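Local coordinates for response regulator aspartate phosphatase H (Bacillus subtilis, PDB 3Q15), which dephosphorylates the sporulation response regulator Spo0F and also acts on ComA, thereby controlling both sporulation and competence, at residues L51-Y54 against Y55-C59; P79-T82 against E83-T87; E254-P257 against D258-P261; F265-S268 against W269-K273; Y325-K329 against N330-Y334. One frame throughout, in Å; residues are numbered along the deposited sequence.

Contact 1: residues L51-Y54 against Y55-C59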
loop_
_atom_site.group_PDB
_atom_site.type_symbol
_atom_site.label_atom_id
_atom_site.label_comp_id
_atom_site.label_asym_id
_atom_site.label_seq_id
_atom_site.Cartn_x
_atom_site.Cartn_y
_atom_site.Cartn_z
ATOM N N LEU A 51 10.200 -17.846 -13.201
ATOM C CA LEU A 51 9.796 -17.657 -14.586
ATOM C C LEU A 51 9.863 -18.989 -15.323
ATOM O O LEU A 51 8.946 -19.344 -16.063
ATOM C CB LEU A 51 10.694 -16.618 -15.265
ATOM C CG LEU A 51 10.319 -16.148 -16.678
ATOM C CD1 LEU A 51 10.614 -17.222 -17.718
ATOM C CD2 LEU A 51 8.860 -15.715 -16.737
ATOM N N LEU A 52 10.950 -19.725 -15.106
ATOM C CA LEU A 52 11.150 -21.018 -15.758
ATOM C C LEU A 52 10.064 -22.027 -15.391
ATOM O O LEU A 52 9.680 -22.858 -16.210
ATOM C CB LEU A 52 12.524 -21.594 -15.411
ATOM C CG LEU A 52 13.743 -20.745 -15.770
ATOM C CD1 LEU A 52 15.021 -21.488 -15.415
ATOM C CD2 LEU A 52 13.728 -20.377 -17.243
ATOM N N ILE A 53 9.584 -21.959 -14.153
ATOM C CA ILE A 53 8.483 -22.807 -13.717
ATOM C C ILE A 53 7.219 -22.437 -14.476
ATOM O O ILE A 53 6.505 -23.306 -14.970
ATOM C CB ILE A 53 8.216 -22.662 -12.209
ATOM C CG1 ILE A 53 9.405 -23.186 -11.402
ATOM C CG2 ILE A 53 6.944 -23.403 -11.822
ATOM C CD1 ILE A 53 9.180 -23.144 -9.914
ATOM N N TYR A 54 6.953 -21.138 -14.571
ATOM C CA TYR A 54 5.800 -20.635 -15.313
ATOM C C TYR A 54 5.888 -21.080 -16.771
ATOM O O TYR A 54 4.887 -21.460 -17.381
ATOM C CB TYR A 54 5.744 -19.109 -15.211
ATOM C CG TYR A 54 4.551 -18.464 -15.883
ATOM C CD1 TYR A 54 3.351 -19.147 -16.038
ATOM C CD2 TYR A 54 4.630 -17.163 -16.369
ATOM C CE1 TYR A 54 2.263 -18.549 -16.654
ATOM C CE2 TYR A 54 3.552 -16.562 -16.984
ATOM C CZ TYR A 54 2.372 -17.258 -17.126
ATOM O OH TYR A 54 1.296 -16.654 -17.744
ATOM N N TYR A 55 7.098 -21.044 -17.320
ATOM C CA TYR A 55 7.340 -21.502 -18.684
ATOM C C TYR A 55 7.020 -22.989 -18.860
ATOM O O TYR A 55 6.357 -23.376 -19.823
ATOM C CB TYR A 55 8.788 -21.224 -19.098
ATOM C CG TYR A 55 9.245 -22.044 -20.285
ATOM C CD1 TYR A 55 8.940 -21.657 -21.582
ATOM C CD2 TYR A 55 9.979 -23.208 -20.104
ATOM C CE1 TYR A 55 9.354 -22.410 -22.669
ATOM C CE2 TYR A 55 10.397 -23.966 -21.184
ATOM C CZ TYR A 55 10.081 -23.561 -22.463
ATOM O OH TYR A 55 10.496 -24.315 -23.536
ATOM N N SER A 56 7.504 -23.813 -17.934
ATOM C CA SER A 56 7.299 -25.259 -18.005
ATOM C C SER A 56 5.833 -25.645 -17.842
ATOM O O SER A 56 5.342 -26.546 -18.520
ATOM C CB SER A 56 8.157 -25.987 -16.965
ATOM O OG SER A 56 9.531 -25.888 -17.291
ATOM N N LEU A 57 5.137 -24.966 -16.938
ATOM C CA LEU A 57 3.706 -25.181 -16.787
ATOM C C LEU A 57 2.971 -24.790 -18.072
ATOM O O LEU A 57 2.055 -25.487 -18.513
ATOM C CB LEU A 57 3.165 -24.388 -15.598
ATOM C CG LEU A 57 3.701 -24.762 -14.212
ATOM C CD1 LEU A 57 3.165 -23.803 -13.155
ATOM C CD2 LEU A 57 3.360 -26.210 -13.860
ATOM N N MET A 58 3.380 -23.678 -18.677
ATOM C CA MET A 58 2.756 -23.245 -19.922
ATOM C C MET A 58 3.019 -24.253 -21.040
ATOM O O MET A 58 2.141 -24.517 -21.859
ATOM C CB MET A 58 3.221 -21.847 -20.334
ATOM C CG MET A 58 2.380 -21.238 -21.444
ATOM S SD MET A 58 0.645 -21.061 -20.980
ATOM C CE MET A 58 0.787 -19.991 -19.549
ATOM N N CYS A 59 4.222 -24.819 -21.067
ATOM C CA CYS A 59 4.548 -25.868 -22.029
ATOM C C CYS A 59 3.571 -27.035 -21.903
ATOM O O CYS A 59 3.174 -27.638 -22.901
ATOM C CB CYS A 59 5.982 -26.369 -21.832
ATOM S SG CYS A 59 7.268 -25.264 -22.463
#
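Tyr-55 enters the helical ladder through its amide, which donates to Leu-51 O at 2.8 Å. Its phenol ring leads away from the preceding turn, yet one edge still lies near Leu-52 O, which is close to the ring plane; the hydroxyl bonds to Glu-39 OE2. Ser-56 comes next, its N donating to Leu-52 O at 2.9 Å. Leu-57 makes the straightest of the four backbone bonds, to Ile-53 O, with an N-H...O angle of 168°. Its side chain runs alongside that of Ile-53, pointing the same way, so that Leu-57 CD1 meets Ile-53 CG2 at 4.0 Å. Met-58 N donates to Tyr-54 O at 3.0 Å, and its side chain makes the closest apolar contact. With chi2 and chi3 both at 60°, the thioether chain bends back on itself and brings Met-58 CE to 3.6 Å from Tyr-54 CE1, approaching the ring obliquely, with the hydroxyl end also near the methyl. The ring's rotation is further restrained by a hydrogen bond from Tyr-54 OH to Asn-17 OD1. A leucine in place of Tyr-54 has no hydroxyl and would probably leave Asn-17 without its partner and open a gap beside the Met-58 methyl. Tyr-54 reaches both helix 9-24, where Met-58 joins it, and helix 93-113, on which Ile-53 and Leu-57 also pack, while Leu-52, Tyr-55 and Ser-56 touch a chain of another protein. The i to i+4 pairs are those of any alpha-helix; their packing against helices on different faces is that of a helical bundle, consistent with the small N-terminal three-helix domain.

Contact 2: residues P79-T82 against E83-T87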
loop_
_atom_site.group_PDB
_atom_site.type_symbol
_atom_site.label_atom_id
_atom_site.label_comp_id
_atom_site.label_asym_id
_atom_site.label_seq_id
_atom_site.Cartn_x
_atom_site.Cartn_y
_atom_site.Cartn_z
ATOM N N PRO A 79 -16.997 -27.923 -31.530
ATOM C CA PRO A 79 -16.948 -27.507 -30.124
ATOM C C PRO A 79 -16.510 -26.053 -29.992
ATOM O O PRO A 79 -15.461 -25.683 -30.519
ATOM C CB PRO A 79 -15.883 -28.428 -29.526
ATOM C CG PRO A 79 -15.888 -29.626 -30.399
ATOM C CD PRO A 79 -16.172 -29.116 -31.780
ATOM N N THR A 80 -17.301 -25.239 -29.303
ATOM C CA THR A 80 -16.955 -23.835 -29.140
ATOM C C THR A 80 -15.725 -23.698 -28.255
ATOM O O THR A 80 -15.385 -24.607 -27.493
ATOM C CB THR A 80 -18.115 -23.017 -28.534
ATOM O OG1 THR A 80 -18.325 -23.414 -27.175
ATOM C CG2 THR A 80 -19.397 -23.228 -29.336
ATOM N N VAL A 81 -15.050 -22.562 -28.373
ATOM C CA VAL A 81 -13.916 -22.276 -27.516
ATOM C C VAL A 81 -14.345 -22.399 -26.059
ATOM O O VAL A 81 -13.644 -23.003 -25.251
ATOM C CB VAL A 81 -13.337 -20.872 -27.787
ATOM C CG1 VAL A 81 -12.319 -20.489 -26.712
ATOM C CG2 VAL A 81 -12.709 -20.818 -29.170
ATOM N N THR A 82 -15.508 -21.841 -25.730
ATOM C CA THR A 82 -16.019 -21.898 -24.363
ATOM C C THR A 82 -16.138 -23.338 -23.870
ATOM O O THR A 82 -15.653 -23.678 -22.789
ATOM C CB THR A 82 -17.396 -21.220 -24.240
ATOM O OG1 THR A 82 -17.269 -19.818 -24.513
ATOM C CG2 THR A 82 -17.953 -21.410 -22.836
ATOM N N GLU A 83 -16.789 -24.180 -24.666
ATOM C CA GLU A 83 -16.994 -25.577 -24.303
ATOM C C GLU A 83 -15.672 -26.321 -24.178
ATOM O O GLU A 83 -15.398 -26.950 -23.159
ATOM C CB GLU A 83 -17.896 -26.264 -25.331
ATOM C CG GLU A 83 -19.320 -25.737 -25.331
ATOM C CD GLU A 83 -20.122 -26.206 -26.527
ATOM O OE1 GLU A 83 -19.554 -26.268 -27.639
ATOM O OE2 GLU A 83 -21.322 -26.510 -26.355
ATOM N N LEU A 84 -14.856 -26.239 -25.221
ATOM C CA LEU A 84 -13.572 -26.922 -25.243
ATOM C C LEU A 84 -12.699 -26.457 -24.082
ATOM O O LEU A 84 -11.941 -27.240 -23.508
ATOM C CB LEU A 84 -12.866 -26.671 -26.576
ATOM C CG LEU A 84 -11.728 -27.619 -26.949
ATOM C CD1 LEU A 84 -12.214 -29.061 -26.992
ATOM C CD2 LEU A 84 -11.124 -27.221 -28.286
ATOM N N LEU A 85 -12.818 -25.179 -23.738
ATOM C CA LEU A 85 -12.037 -24.590 -22.658
ATOM C C LEU A 85 -12.411 -25.204 -21.309
ATOM O O LEU A 85 -11.540 -25.539 -20.507
ATOM C CB LEU A 85 -12.234 -23.071 -22.633
ATOM C CG LEU A 85 -11.102 -22.195 -22.098
ATOM C CD1 LEU A 85 -9.747 -22.656 -22.621
ATOM C CD2 LEU A 85 -11.355 -20.736 -22.458
ATOM N N GLU A 86 -13.709 -25.356 -21.066
ATOM C CA GLU A 86 -14.188 -25.938 -19.817
ATOM C C GLU A 86 -13.753 -27.399 -19.704
ATOM O O GLU A 86 -13.531 -27.915 -18.608
ATOM C CB GLU A 86 -15.712 -25.819 -19.724
ATOM C CG GLU A 86 -16.311 -26.300 -18.412
ATOM C CD GLU A 86 -16.475 -27.805 -18.361
ATOM O OE1 GLU A 86 -16.536 -28.432 -19.439
ATOM O OE2 GLU A 86 -16.541 -28.361 -17.243
ATOM N N THR A 87 -13.628 -28.056 -20.853
ATOM C CA THR A 87 -13.227 -29.456 -20.909
ATOM C C THR A 87 -11.788 -29.630 -20.434
ATOM O O THR A 87 -11.458 -30.590 -19.742
ATOM C CB THR A 87 -13.375 -30.020 -22.339
ATOM O OG1 THR A 87 -14.743 -29.918 -22.754
ATOM C CG2 THR A 87 -12.947 -31.478 -22.396
#
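Glu-83 OE1 is gripped by Thr-80, whose backbone N donates to it at 3.0 Å with an N-H...O angle of 165°, using the anti lone pair of that oxygen. The return bond runs from Glu-83 N to Thr-80 OG1, also at 3.0 Å, and the two together make a capping box at the start of helix 81-89, with Thr-80 as the N-cap. Thr-80 OG1 lies 3.1 Å from Glu-83 OE1 as well, at best a weak bond whose proton is not settled. The threonine hydroxyl can serve the box because chi1 of 68° sets OG1 between the backbone N and the carbonyl carbon, facing the first turn; the glutamate, extended beyond CG, crosses it obliquely and so brings OE1 to the N-H of the cap residue. Amides that have no earlier turn to bond to are thus supplied with side-chain acceptors. Regular helix bonding then begins with Leu-84 N to Thr-80 O at 2.8 Å, nearly straight. This is an exposed helix start, whose Leu-84 and Leu-85 reach Phe-26 in a neighbouring loop. Within the first turn, Val-81 CG1 lies 4.4 Å from Leu-85 CD2.

Contact 3: residues E254-P257 against D258-P261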
loop_
_atom_site.group_PDB
_atom_site.type_symbol
_atom_site.label_atom_id
_atom_site.label_comp_id
_atom_site.label_asym_id
_atom_site.label_seq_id
_atom_site.Cartn_x
_atom_site.Cartn_y
_atom_site.Cartn_z
ATOM N N GLU A 254 39.280 -11.148 3.425
ATOM C CA GLU A 254 39.691 -12.535 3.618
ATOM C C GLU A 254 38.820 -13.551 2.880
ATOM O O GLU A 254 39.308 -14.609 2.485
ATOM C CB GLU A 254 39.758 -12.882 5.112
ATOM C CG GLU A 254 40.808 -12.094 5.886
ATOM C CD GLU A 254 40.967 -12.568 7.323
ATOM O OE1 GLU A 254 40.389 -13.621 7.674
ATOM O OE2 GLU A 254 41.671 -11.888 8.101
ATOM N N LYS A 255 37.542 -13.234 2.688
ATOM C CA LYS A 255 36.618 -14.202 2.099
ATOM C C LYS A 255 35.629 -13.637 1.074
ATOM O O LYS A 255 35.144 -14.376 0.216
ATOM C CB LYS A 255 35.864 -14.958 3.196
ATOM C CG LYS A 255 36.757 -15.828 4.067
ATOM C CD LYS A 255 35.943 -16.667 5.031
ATOM C CE LYS A 255 36.834 -17.589 5.847
ATOM N NZ LYS A 255 36.037 -18.489 6.725
ATOM N N VAL A 256 35.323 -12.346 1.159
ATOM C CA VAL A 256 34.386 -11.732 0.213
ATOM C C VAL A 256 34.828 -10.337 -0.235
ATOM O O VAL A 256 34.221 -9.335 0.145
ATOM C CB VAL A 256 32.954 -11.667 0.787
ATOM C CG1 VAL A 256 32.293 -13.036 0.713
ATOM C CG2 VAL A 256 32.973 -11.155 2.218
ATOM N N PRO A 257 35.884 -10.275 -1.058
ATOM C CA PRO A 257 36.515 -9.022 -1.492
ATOM C C PRO A 257 35.597 -8.108 -2.302
ATOM O O PRO A 257 35.783 -6.893 -2.280
ATOM C CB PRO A 257 37.677 -9.504 -2.369
ATOM C CG PRO A 257 37.943 -10.902 -1.921
ATOM C CD PRO A 257 36.597 -11.454 -1.579
ATOM N N ASP A 258 34.626 -8.675 -3.008
ATOM C CA ASP A 258 33.772 -7.873 -3.880
ATOM C C ASP A 258 32.885 -6.911 -3.094
ATOM O O ASP A 258 32.174 -6.095 -3.678
ATOM C CB ASP A 258 32.928 -8.762 -4.798
ATOM C CG ASP A 258 31.945 -9.626 -4.034
ATOM O OD1 ASP A 258 32.268 -10.038 -2.898
ATOM O OD2 ASP A 258 30.849 -9.896 -4.571
ATOM N N LEU A 259 32.929 -7.012 -1.769
ATOM C CA LEU A 259 32.177 -6.104 -0.909
ATOM C C LEU A 259 33.051 -4.939 -0.463
ATOM O O LEU A 259 32.561 -3.966 0.103
ATOM C CB LEU A 259 31.641 -6.845 0.318
ATOM C CG LEU A 259 30.529 -7.861 0.061
ATOM C CD1 LEU A 259 30.323 -8.746 1.272
ATOM C CD2 LEU A 259 29.238 -7.152 -0.326
ATOM N N LEU A 260 34.345 -5.041 -0.734
ATOM C CA LEU A 260 35.316 -4.077 -0.232
ATOM C C LEU A 260 35.015 -2.625 -0.626
ATOM O O LEU A 260 35.085 -1.732 0.220
ATOM C CB LEU A 260 36.729 -4.476 -0.660
ATOM C CG LEU A 260 37.839 -4.221 0.356
ATOM C CD1 LEU A 260 37.478 -4.823 1.704
ATOM C CD2 LEU A 260 39.155 -4.792 -0.143
ATOM N N PRO A 261 34.691 -2.381 -1.909
ATOM C CA PRO A 261 34.400 -0.999 -2.310
ATOM C C PRO A 261 33.312 -0.367 -1.444
ATOM O O PRO A 261 33.497 0.738 -0.940
ATOM C CB PRO A 261 33.914 -1.146 -3.757
ATOM C CG PRO A 261 34.588 -2.382 -4.251
ATOM C CD PRO A 261 34.637 -3.309 -3.055
#
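Pro-257 meets Asp-258, Leu-260 and Pro-261 through its backbone as the chain turns from helix 238-255 into helix 260-273. Its carbonyl oxygen accepts from Leu-260 N at 2.8 Å, the donor standing 53° out of the carbonyl plane, consistent with the tight 3-10 turn. Pro-261 CD lies 3.8 Å from the same oxygen; having no N-H, that residue can give no fourth-residue bond here. Val-256, just before the proline, repeats the pattern: its O takes Leu-259 N at 3.3 Å, again from above the carbonyl plane. Its side chain lies beside that of Leu-259, both pointing the same way, and Val-256 CG2 touches Leu-259 CD1 at 3.7 Å. Chi1 of -77° places that CG2 branch between the backbone N and the carbonyl carbon, on the side where the leucine arrives. Both apolar groups also pack on Ala-222 of helix 218-235. Asp-258 turns its carboxylate back toward Val-256, with OD1 at 3.7 Å from Val-256 O, while Asp-258 OD2 forms a salt bridge with Arg-219. The link joins regions predicted as the fourth and fifth TPR repeats. Its chemistry divides the work: two i to i+3 bonds hold the turn, the valine-leucine pair packs its buried side against helix 218-235, and the salt bridge to Arg-219 probably offsets the aspartate charge.

Contact 4: residues F265-S268 against W269-K273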
loop_
_atom_site.group_PDB
_atom_site.type_symbol
_atom_site.label_atom_id
_atom_site.label_comp_id
_atom_site.label_asym_id
_atom_site.label_seq_id
_atom_site.Cartn_x
_atom_site.Cartn_y
_atom_site.Cartn_z
ATOM N N PHE A 265 33.935 2.571 1.434
ATOM C CA PHE A 265 33.303 3.876 1.270
ATOM C C PHE A 265 32.584 4.306 2.546
ATOM O O PHE A 265 32.630 5.474 2.929
ATOM C CB PHE A 265 32.333 3.894 0.086
ATOM C CG PHE A 265 31.506 5.148 0.014
ATOM C CD1 PHE A 265 32.036 6.310 -0.517
ATOM C CD2 PHE A 265 30.206 5.170 0.495
ATOM C CE1 PHE A 265 31.289 7.470 -0.575
ATOM C CE2 PHE A 265 29.449 6.330 0.435
ATOM C CZ PHE A 265 29.995 7.481 -0.100
ATOM N N GLY A 266 31.913 3.360 3.196
ATOM C CA GLY A 266 31.261 3.632 4.463
ATOM C C GLY A 266 32.286 4.026 5.506
ATOM O O GLY A 266 32.131 5.025 6.209
ATOM N N LEU A 267 33.348 3.234 5.597
ATOM C CA LEU A 267 34.429 3.510 6.525
ATOM C C LEU A 267 35.012 4.901 6.279
ATOM O O LEU A 267 35.182 5.684 7.211
ATOM C CB LEU A 267 35.518 2.441 6.401
ATOM C CG LEU A 267 36.707 2.511 7.363
ATOM C CD1 LEU A 267 36.242 2.642 8.807
ATOM C CD2 LEU A 267 37.599 1.291 7.198
ATOM N N SER A 268 35.303 5.207 5.018
ATOM C CA SER A 268 35.898 6.494 4.656
ATOM C C SER A 268 34.982 7.670 4.985
ATOM O O SER A 268 35.397 8.630 5.631
ATOM C CB SER A 268 36.270 6.516 3.171
ATOM O OG SER A 268 37.280 5.562 2.886
ATOM N N TRP A 269 33.735 7.590 4.536
ATOM C CA TRP A 269 32.768 8.649 4.787
ATOM C C TRP A 269 32.638 8.896 6.285
ATOM O O TRP A 269 32.666 10.038 6.740
ATOM C CB TRP A 269 31.407 8.270 4.204
ATOM C CG TRP A 269 30.414 9.392 4.201
ATOM C CD1 TRP A 269 30.683 10.725 4.088
ATOM C CD2 TRP A 269 28.991 9.279 4.321
ATOM N NE1 TRP A 269 29.514 11.448 4.123
ATOM C CE2 TRP A 269 28.462 10.585 4.268
ATOM C CE3 TRP A 269 28.112 8.201 4.467
ATOM C CZ2 TRP A 269 27.094 10.841 4.357
ATOM C CZ3 TRP A 269 26.752 8.456 4.554
ATOM C CH2 TRP A 269 26.258 9.767 4.499
ATOM N N THR A 270 32.501 7.818 7.049
ATOM C CA THR A 270 32.354 7.917 8.498
ATOM C C THR A 270 33.565 8.578 9.138
ATOM O O THR A 270 33.431 9.393 10.046
ATOM C CB THR A 270 32.140 6.535 9.142
ATOM O OG1 THR A 270 30.967 5.929 8.586
ATOM C CG2 THR A 270 31.964 6.667 10.642
ATOM N N LEU A 271 34.751 8.218 8.659
ATOM C CA LEU A 271 35.980 8.789 9.179
ATOM C C LEU A 271 36.080 10.276 8.849
ATOM O O LEU A 271 36.558 11.067 9.659
ATOM C CB LEU A 271 37.193 8.029 8.644
ATOM C CG LEU A 271 37.405 6.648 9.265
ATOM C CD1 LEU A 271 38.571 5.916 8.613
ATOM C CD2 LEU A 271 37.618 6.774 10.767
ATOM N N CYS A 272 35.618 10.650 7.658
ATOM C CA CYS A 272 35.635 12.047 7.234
ATOM C C CYS A 272 34.698 12.903 8.082
ATOM O O CYS A 272 35.041 14.018 8.472
ATOM C CB CYS A 272 35.261 12.173 5.754
ATOM S SG CYS A 272 36.528 11.580 4.607
ATOM N N LYS A 273 33.510 12.378 8.358
ATOM C CA LYS A 273 32.544 13.079 9.191
ATOM C C LYS A 273 33.043 13.171 10.628
ATOM O O LYS A 273 32.662 14.076 11.369
ATOM C CB LYS A 273 31.184 12.379 9.140
ATOM C CG LYS A 273 30.429 12.605 7.839
ATOM C CD LYS A 273 29.105 11.861 7.813
ATOM C CE LYS A 273 29.318 10.358 7.819
ATOM N NZ LYS A 273 28.054 9.621 7.544
#
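Thr-270 grips Gly-266 O twice, through its hydroxyl at 2.8 Å and its backbone N at 2.9 Å. The two donors reach the oxygen from opposite faces of the carbonyl plane, the hydroxyl 37° out of it. This is helix 260-273, lying largely in the predicted fifth TPR repeat, and its backbone ladder is complete here. Trp-269 N donates to Phe-265 O, nearly straight, Leu-271 N to Leu-267 O, and Cys-272 N to Ser-268 O. Chi1 of -59° sets Thr-270 OG1 anti to the carbonyl carbon and beside the backbone N, from where the preceding turn is within reach. Ser-268 OG is satisfied in the same manner one turn earlier, by Leu-264 O, so both buried hydroxyls find a carbonyl of their own helix. A valine in place of Thr-270 would strip Gly-266 O of its second donor and is likely to leave that carbonyl held by the backbone amide alone. The apolar flank carries Leu-267 and Leu-271, side by side, facing helix 238-255. The aromatic flank faces helix 299-310: the rings of Phe-265 and Trp-269 are near parallel, planes 19° apart, but slid so far that they barely overlap, with 5.9 Å between the phenyl and five-membered ring centroids. Lys-273, salt-bridged to Asp-233, folds back along the indole, its NZ 3.2 Å above the plane of the Trp-269 ring and over its centre.

Contact 5: residues Y325-K329 against N330-Y334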
loop_
_atom_site.group_PDB
_atom_site.type_symbol
_atom_site.label_atom_id
_atom_site.label_comp_id
_atom_site.label_asym_id
_atom_site.label_seq_id
_atom_site.Cartn_x
_atom_site.Cartn_y
_atom_site.Cartn_z
ATOM N N TYR A 325 27.717 15.119 -13.543
ATOM C CA TYR A 325 27.697 13.745 -14.026
ATOM C C TYR A 325 26.495 13.001 -13.467
ATOM O O TYR A 325 25.790 12.304 -14.193
ATOM C CB TYR A 325 28.980 13.021 -13.623
ATOM C CG TYR A 325 29.026 11.576 -14.060
ATOM C CD1 TYR A 325 29.311 11.241 -15.376
ATOM C CD2 TYR A 325 28.791 10.549 -13.158
ATOM C CE1 TYR A 325 29.357 9.926 -15.781
ATOM C CE2 TYR A 325 28.835 9.229 -13.555
ATOM C CZ TYR A 325 29.120 8.925 -14.870
ATOM O OH TYR A 325 29.168 7.613 -15.277
ATOM N N PHE A 326 26.274 13.153 -12.165
ATOM C CA PHE A 326 25.131 12.538 -11.501
ATOM C C PHE A 326 23.820 13.059 -12.086
ATOM O O PHE A 326 22.889 12.290 -12.328
ATOM C CB PHE A 326 25.173 12.808 -9.995
ATOM C CG PHE A 326 26.237 12.034 -9.260
ATOM C CD1 PHE A 326 26.725 10.839 -9.765
ATOM C CD2 PHE A 326 26.744 12.499 -8.055
ATOM C CE1 PHE A 326 27.698 10.129 -9.086
ATOM C CE2 PHE A 326 27.716 11.794 -7.374
ATOM C CZ PHE A 326 28.193 10.607 -7.889
ATOM N N GLU A 327 23.749 14.371 -12.298
ATOM C CA GLU A 327 22.574 14.992 -12.899
ATOM C C GLU A 327 22.237 14.317 -14.217
ATOM O O GLU A 327 21.073 14.057 -14.516
ATOM C CB GLU A 327 22.819 16.482 -13.140
ATOM C CG GLU A 327 22.258 17.397 -12.063
ATOM C CD GLU A 327 20.748 17.520 -12.129
ATOM O OE1 GLU A 327 20.144 18.004 -11.148
ATOM O OE2 GLU A 327 20.163 17.137 -13.165
ATOM N N LYS A 328 23.269 14.033 -15.003
ATOM C CA LYS A 328 23.090 13.466 -16.331
ATOM C C LYS A 328 22.424 12.093 -16.272
ATOM O O LYS A 328 21.476 11.824 -17.007
ATOM C CB LYS A 328 24.434 13.384 -17.059
ATOM C CG LYS A 328 24.352 13.627 -18.558
ATOM C CD LYS A 328 25.733 13.880 -19.150
ATOM C CE LYS A 328 25.647 14.337 -20.599
ATOM N NZ LYS A 328 26.986 14.685 -21.153
ATOM N N LYS A 329 22.917 11.227 -15.395
ATOM C CA LYS A 329 22.354 9.888 -15.257
ATOM C C LYS A 329 21.162 9.846 -14.298
ATOM O O LYS A 329 20.759 8.774 -13.844
ATOM C CB LYS A 329 23.430 8.895 -14.813
ATOM C CG LYS A 329 24.382 8.480 -15.922
ATOM C CD LYS A 329 25.315 7.374 -15.464
ATOM C CE LYS A 329 25.989 6.699 -16.648
ATOM N NZ LYS A 329 26.788 7.658 -17.460
ATOM N N ASN A 330 20.599 11.014 -14.003
ATOM C CA ASN A 330 19.473 11.120 -13.082
ATOM C C ASN A 330 19.702 10.380 -11.767
ATOM O O ASN A 330 18.833 9.646 -11.302
ATOM C CB ASN A 330 18.184 10.625 -13.744
ATOM C CG ASN A 330 17.716 11.533 -14.863
ATOM O OD1 ASN A 330 17.005 12.511 -14.627
ATOM N ND2 ASN A 330 18.107 11.212 -16.090
ATOM N N LEU A 331 20.877 10.574 -11.177
ATOM C CA LEU A 331 21.196 9.970 -9.890
ATOM C C LEU A 331 20.957 10.981 -8.774
ATOM O O LEU A 331 21.896 11.435 -8.118
ATOM C CB LEU A 331 22.649 9.490 -9.868
ATOM C CG LEU A 331 22.998 8.439 -10.926
ATOM C CD1 LEU A 331 24.499 8.209 -10.996
ATOM C CD2 LEU A 331 22.258 7.137 -10.649
ATOM N N HIS A 332 19.693 11.329 -8.562
ATOM C CA HIS A 332 19.346 12.416 -7.655
ATOM C C HIS A 332 19.590 12.078 -6.186
ATOM O O HIS A 332 19.843 12.970 -5.372
ATOM C CB HIS A 332 17.906 12.870 -7.892
ATOM C CG HIS A 332 17.650 13.329 -9.295
ATOM N ND1 HIS A 332 18.338 14.374 -9.871
ATOM C CD2 HIS A 332 16.793 12.873 -10.240
ATOM C CE1 HIS A 332 17.912 14.548 -11.110
ATOM N NE2 HIS A 332 16.974 13.652 -11.357
ATOM N N ALA A 333 19.521 10.791 -5.857
ATOM C CA ALA A 333 19.837 10.331 -4.510
ATOM C C ALA A 333 21.286 10.644 -4.160
ATOM O O ALA A 333 21.581 11.049 -3.037
ATOM C CB ALA A 333 19.567 8.834 -4.371
ATOM N N TYR A 334 22.185 10.449 -5.123
ATOM C CA TYR A 334 23.604 10.717 -4.917
ATOM C C TYR A 334 23.849 12.214 -4.799
ATOM O O TYR A 334 24.667 12.657 -3.997
ATOM C CB TYR A 334 24.444 10.141 -6.059
ATOM C CG TYR A 334 24.504 8.631 -6.087
ATOM C CD1 TYR A 334 23.907 7.867 -5.090
ATOM C CD2 TYR A 334 25.168 7.969 -7.110
ATOM C CE1 TYR A 334 23.963 6.481 -5.118
ATOM C CE2 TYR A 334 25.231 6.588 -7.145
ATOM C CZ TYR A 334 24.628 5.849 -6.149
ATOM O OH TYR A 334 24.687 4.473 -6.180
#
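Phe-326, in the last turn of helix 316-328, carries most of the contact, meeting Tyr-334 and Leu-331 of the chain that follows. Its chi1 of -72° stands the ring over the bend, where Tyr-334 CB sits above one face, 3.9 Å from the ring centroid and 14° off its normal, a CH-pi contact. The Tyr-334 ring turns its edge to the phenyl face, planes at 69°, in a T-shaped pair with centroids 5.5 Å apart. Leu-331 crosses at about a right angle, its CD1 3.7 Å from Phe-326 CD1. Phe-326 O in turn accepts from Leu-331 N at 2.9 Å, almost straight. Glu-327 O takes Asn-330 N at 3.1 Å from well above the carbonyl plane; together these two bonds make a Schellman motif, with Asn-330 at positive phi as the C-prime residue. Glu-327 OE2 also comes within 4.0 Å of His-332 CE1, near the edge and plane of the imidazole. Lys-329 packs its CB against Leu-331 CG at 3.9 Å, while its NZ reaches back to Tyr-325 OH in a weak bond. The motif thus turns helix 316-328 into helix 332-348, with Phe-326 also touching Ile-335 and Cys-338 of the latter. Phe-298 and helix 299-310 flank the tyrosines, and helix 352-372 adjoins His-332.

The five contacts follow in series along a largely helical chain without strands. Contacts 1 and 2 lie on the same side of its centre, on successive helices, their centres 23 Å apart. Contact 2 is remote from contacts 3 to 5, about 66 Å from contact 4 between centres. Contacts 3 and 4 share helix 260-273, at its start and further along, with centres 17 Å apart; contact 5 closes another inter-helix turn, its nearest atoms about 8 Å from contact 4. Contact 1 alone of the five touches a chain of another protein, and the Ile-53 side chain is about 7 Å from a bound magnesium ion.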